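Local coordinates for cellulose hydrolase (Bacillus licheniformis, PDB 4YZT), which hydrolyses internal beta-1,4-glucosidic bonds of cellulose as a multi-modular endoglucanase of glycoside hydrolase family 5, at residues Phe345-Gln350 and Leu430-Lys435; Ala456-Thr461 and Gly499-Lys504. One frame throughout, in Å; residues are numbered along the deposited sequence.

From the N terminus, the chain first runs through the closed eight-stranded parallel barrel of the hydrolase and then enters the X2 module. There strand 338-347 is met again by strand 424-431 at interaction 1, which closes a loop of 79 intervening residues, 37 of them in strands. The chain passes directly into the last module, where interaction 2 brings 499-504 back to 456-461 across 37 residues. The two loops follow in series and neither encloses the other. They nevertheless touch through two probable hydrogen bonds: Asn459 ND2 to Asp433 O (2.7 Å) ties the inter-module connection to the turn at 458-461, and Ser457 N to Lys435 O (2.8 Å) pairs strands 435-436 and 452-457 inside the last module.

Interaction 1: Phe345-Gln350 and Leu430-Lys435; sequences FIKKGQ and LYDDPK. With EDO (1,2-ethanediol), chain C.
Lys347 lays its aliphatic chain over one face of the Tyr431 ring, with CG 4.3 Å from the ring centroid and 24° off its normal, a CH-pi contact displaced toward the rim. With CG anti to the backbone N (chi1 -175°) and the rest of the chain extended, NZ passes beyond the phenol to Asp433 OD1, making a 3.0 Å salt bridge on the syn side of the carboxylate. Water 1, in the ring plane at its edge, is 2.8 Å from Tyr431 OH and weakly bonded to Lys347 NZ. Phe345 CB adds an apolar touch on Tyr431 CD1 at 3.9 Å, and the side chains of both residues also touch Pro523.

The backbones hold these side chains in place: Tyr431 N donates to Ile346 O, and Lys348 N to Tyr431 O at 2.8 Å, each with an N-H...O angle of 164°. Lys348 CD passes 3.7 Å from Asp432 OD2, while its NZ bonds to Gly406 O and shares water 3 with that carboxylate.

Farther out, a type II turn from Lys347 to Gln350 is braced by Lys347 N donating to Gln350 OE1 at 2.9 Å. A 1,2-ethanediol, probably from the crystallisation liquor, bonds to Gly349 N and Gln350 O. The parallel pairing of the module's first and last strands, Ile346 with Leu430 and Lys347 with Tyr431, is consistent with an immunoglobulin-like X2 carbohydrate-binding domain.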
# COMPACT_ATOMS: atom_id res chain seq x y z
N PHE A 345 -2.01 -22.62 11.47
CA PHE A 345 -1.25 -22.76 12.72
C PHE A 345 -1.58 -24.07 13.44
O PHE A 345 -2.74 -24.34 13.76
CB PHE A 345 -1.54 -21.58 13.66
CG PHE A 345 -0.98 -20.27 13.19
CD1 PHE A 345 0.30 -19.87 13.57
CD2 PHE A 345 -1.73 -19.43 12.39
CE1 PHE A 345 0.81 -18.64 13.14
CE2 PHE A 345 -1.22 -18.21 11.96
CZ PHE A 345 0.04 -17.81 12.34
N ILE A 346 -0.56 -24.89 13.69
CA ILE A 346 -0.74 -26.13 14.42
C ILE A 346 0.12 -26.07 15.69
O ILE A 346 1.32 -25.81 15.62
CB ILE A 346 -0.36 -27.37 13.55
CG1 ILE A 346 -1.38 -27.53 12.41
CG2 ILE A 346 -0.30 -28.64 14.38
CD1 ILE A 346 -0.92 -28.45 11.32
N LYS A 347 -0.49 -26.29 16.85
CA LYS A 347 0.25 -26.18 18.09
C LYS A 347 1.03 -27.45 18.37
O LYS A 347 0.52 -28.56 18.16
CB LYS A 347 -0.68 -25.88 19.26
CG LYS A 347 0.04 -25.62 20.58
CD LYS A 347 -0.89 -24.98 21.58
CE LYS A 347 -0.19 -24.69 22.89
NZ LYS A 347 -1.12 -24.07 23.87
N LYS A 348 2.27 -27.28 18.82
CA LYS A 348 3.13 -28.39 19.19
C LYS A 348 2.41 -29.29 20.18
O LYS A 348 1.93 -28.82 21.22
CB LYS A 348 4.43 -27.86 19.81
CG LYS A 348 5.58 -28.84 19.82
CD LYS A 348 6.90 -28.08 19.88
CE LYS A 348 8.09 -29.01 20.02
NZ LYS A 348 9.36 -28.23 20.11
N GLY A 349 2.31 -30.57 19.85
CA GLY A 349 1.70 -31.53 20.75
C GLY A 349 0.22 -31.78 20.52
O GLY A 349 -0.31 -32.78 20.98
N GLN A 350 -0.46 -30.87 19.82
CA GLN A 350 -1.90 -30.99 19.68
C GLN A 350 -2.28 -32.27 18.92
O GLN A 350 -1.46 -32.83 18.18
CB GLN A 350 -2.50 -29.77 18.97
CG GLN A 350 -2.41 -29.80 17.45
CD GLN A 350 -3.29 -28.74 16.78
OE1 GLN A 350 -3.08 -27.53 16.92
NE2 GLN A 350 -4.29 -29.21 16.02
N LEU A 430 4.14 -24.59 12.54
CA LEU A 430 4.19 -25.15 13.88
C LEU A 430 4.47 -24.06 14.90
O LEU A 430 5.42 -23.30 14.75
CB LEU A 430 5.26 -26.24 13.97
CG LEU A 430 5.36 -27.05 15.27
CD1 LEU A 430 4.10 -27.90 15.47
CD2 LEU A 430 6.60 -27.95 15.26
N TYR A 431 3.65 -23.97 15.95
CA TYR A 431 3.90 -22.97 16.99
C TYR A 431 3.78 -23.57 18.37
O TYR A 431 3.29 -24.69 18.54
CB TYR A 431 2.95 -21.77 16.86
CG TYR A 431 1.58 -21.97 17.49
CD1 TYR A 431 0.56 -22.60 16.79
CD2 TYR A 431 1.31 -21.52 18.78
CE1 TYR A 431 -0.69 -22.77 17.35
CE2 TYR A 431 0.06 -21.70 19.35
CZ TYR A 431 -0.93 -22.32 18.63
OH TYR A 431 -2.17 -22.50 19.19
N ASP A 432 4.27 -22.81 19.35
CA ASP A 432 4.16 -23.19 20.75
C ASP A 432 3.94 -21.90 21.54
O ASP A 432 4.05 -20.81 20.98
CB ASP A 432 5.42 -23.92 21.22
CG ASP A 432 5.13 -24.92 22.32
OD1 ASP A 432 4.02 -24.88 22.90
OD2 ASP A 432 6.01 -25.75 22.60
N ASP A 433 3.62 -22.03 22.83
CA ASP A 433 3.42 -20.85 23.68
C ASP A 433 4.64 -19.92 23.59
O ASP A 433 5.77 -20.36 23.78
CB ASP A 433 3.19 -21.24 25.15
CG ASP A 433 2.06 -22.25 25.34
OD1 ASP A 433 0.97 -22.08 24.77
OD2 ASP A 433 2.27 -23.22 26.10
N PRO A 434 4.41 -18.64 23.29
CA PRO A 434 5.51 -17.67 23.28
C PRO A 434 6.11 -17.50 24.67
O PRO A 434 5.39 -17.61 25.65
CB PRO A 434 4.83 -16.37 22.83
CG PRO A 434 3.39 -16.54 23.23
CD PRO A 434 3.10 -18.01 23.05
N LYS A 435 7.42 -17.26 24.75
CA LYS A 435 8.07 -17.08 26.04
C LYS A 435 8.83 -15.76 26.07
O LYS A 435 9.60 -15.44 25.17
CB LYS A 435 9.01 -18.25 26.34
C1 EDO C . 2.82 -31.44 16.23
O1 EDO C . 3.48 -31.39 17.51
C2 EDO C . 1.34 -31.73 16.45
O2 EDO C . 1.20 -32.94 17.20
O HOH W 1 -2.63 -21.77 21.83
O HOH W 2 2.83 -27.30 23.72
O HOH W 3 8.47 -25.92 22.12

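Interaction 2: Ala456-Thr461 and Gly499-Lys504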
# COMPACT_ATOMS: atom_id res chain seq x y z
N ALA A 456 11.94 -11.66 23.12
CA ALA A 456 10.93 -12.70 23.11
C ALA A 456 11.37 -13.93 22.30
O ALA A 456 12.22 -13.82 21.41
CB ALA A 456 9.61 -12.15 22.54
N SER A 457 10.82 -15.08 22.67
CA SER A 457 10.84 -16.27 21.81
C SER A 457 9.41 -16.48 21.39
O SER A 457 8.62 -17.07 22.14
CB SER A 457 11.36 -17.51 22.54
OG SER A 457 12.62 -17.28 23.14
N LEU A 458 9.04 -16.01 20.20
CA LEU A 458 7.64 -16.07 19.78
C LEU A 458 7.19 -17.47 19.35
O LEU A 458 5.99 -17.75 19.23
CB LEU A 458 7.39 -15.05 18.66
CG LEU A 458 7.52 -13.59 19.13
CD1 LEU A 458 7.43 -12.63 17.95
CD2 LEU A 458 6.46 -13.25 20.17
N ASN A 459 8.16 -18.34 19.11
CA ASN A 459 7.91 -19.76 18.87
C ASN A 459 6.89 -20.01 17.77
O ASN A 459 6.02 -20.86 17.91
CB ASN A 459 7.46 -20.45 20.16
CG ASN A 459 8.54 -20.47 21.22
OD1 ASN A 459 9.73 -20.45 20.91
ND2 ASN A 459 8.13 -20.52 22.49
N GLY A 460 7.01 -19.27 16.67
CA GLY A 460 6.16 -19.49 15.52
C GLY A 460 4.99 -18.53 15.42
O GLY A 460 4.35 -18.42 14.37
N THR A 461 4.69 -17.84 16.51
CA THR A 461 3.60 -16.88 16.49
C THR A 461 4.07 -15.56 15.87
O THR A 461 5.27 -15.32 15.73
CB THR A 461 3.02 -16.61 17.90
OG1 THR A 461 3.98 -15.90 18.69
CG2 THR A 461 2.64 -17.90 18.58
N GLY A 499 12.16 -11.01 15.79
CA GLY A 499 11.59 -11.88 16.80
C GLY A 499 11.34 -11.24 18.16
O GLY A 499 10.80 -11.89 19.06
N ASP A 500 11.74 -9.98 18.32
CA ASP A 500 11.49 -9.23 19.55
C ASP A 500 10.35 -8.21 19.38
O ASP A 500 10.06 -7.75 18.28
CB ASP A 500 12.77 -8.52 20.00
CG ASP A 500 13.93 -9.48 20.21
OD1 ASP A 500 13.73 -10.55 20.83
OD2 ASP A 500 15.05 -9.17 19.76
N LEU A 501 9.71 -7.88 20.49
CA LEU A 501 8.61 -6.93 20.50
C LEU A 501 9.10 -5.56 20.97
O LEU A 501 9.97 -5.48 21.84
CB LEU A 501 7.49 -7.44 21.41
CG LEU A 501 6.98 -8.84 21.10
CD1 LEU A 501 6.11 -9.38 22.22
CD2 LEU A 501 6.20 -8.85 19.77
N TYR A 502 8.51 -4.50 20.42
CA TYR A 502 8.94 -3.14 20.74
C TYR A 502 7.75 -2.22 20.97
O TYR A 502 6.77 -2.26 20.23
CB TYR A 502 9.79 -2.56 19.60
CG TYR A 502 11.17 -3.19 19.44
CD1 TYR A 502 12.29 -2.61 20.02
CD2 TYR A 502 11.34 -4.35 18.69
CE1 TYR A 502 13.55 -3.17 19.87
CE2 TYR A 502 12.59 -4.93 18.54
CZ TYR A 502 13.69 -4.33 19.12
OH TYR A 502 14.94 -4.89 18.98
N LEU A 503 7.84 -1.40 22.02
CA LEU A 503 6.97 -0.25 22.18
C LEU A 503 7.73 1.02 21.83
O LEU A 503 8.84 1.26 22.34
CB LEU A 503 6.45 -0.14 23.62
CG LEU A 503 5.42 -1.17 24.05
CD1 LEU A 503 5.14 -1.00 25.53
CD2 LEU A 503 4.13 -0.99 23.24
N LYS A 504 7.13 1.84 20.98
CA LYS A 504 7.78 3.05 20.53
C LYS A 504 7.91 4.08 21.66
O LYS A 504 7.07 4.14 22.56
CB LYS A 504 7.02 3.65 19.34
CG LYS A 504 7.11 2.81 18.08
CD LYS A 504 8.37 3.09 17.28
CE LYS A 504 8.28 4.43 16.60
NZ LYS A 504 9.12 4.50 15.38
O HOH W 4 10.75 -14.55 18.62
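Asp500 meets the backbone of Ala456 at one end of an antiparallel strand pair, where 452-457 and 500-503 lie side by side in a four-stranded sheet of the C-terminal module. The CB of Asp500 points away from Ala456, but CG stands beside its own backbone N (chi1 -58°), which turns the carboxylate back. OD1 then accepts from Ala456 N at 3.1 Å with an N-H...O angle of 160°; the donor arrives on the anti side, somewhat out of the carboxylate plane. An alanine at this position would remove that acceptor and is likely to leave Ala456 N without its side-chain partner, as well as ending the long, weak ion pair of Asp500 OD2 with Lys453.

Apolar contacts run alongside. Ala456 CB approaches Leu501 CG at 4.5 Å, a loose touch. Leu458 CD1 reaches Gly499 O at 3.6 Å and Leu501 CD2 at 4.4 Å. The buried Leu501 also touches Phe519 of strand 515-522.

The carbonyl oxygens Ala456 O and Gly499 O lie 3.4 Å apart, two acceptors that cannot bond each other. Water 4 spans the opening strand end instead, accepting from Leu458 N at 2.7 Å and donating to Gly499 O. Beyond it the chain reverses in a type I' turn from Leu458 to Thr461, with positive phi at both Asn459 and Gly460. Thr461 places OG1 between its backbone N and carbonyl carbon (chi1 69°), so that Leu458 O is gripped by two donors of one residue: Thr461 N, and Thr461 OG1 at 2.8 Å.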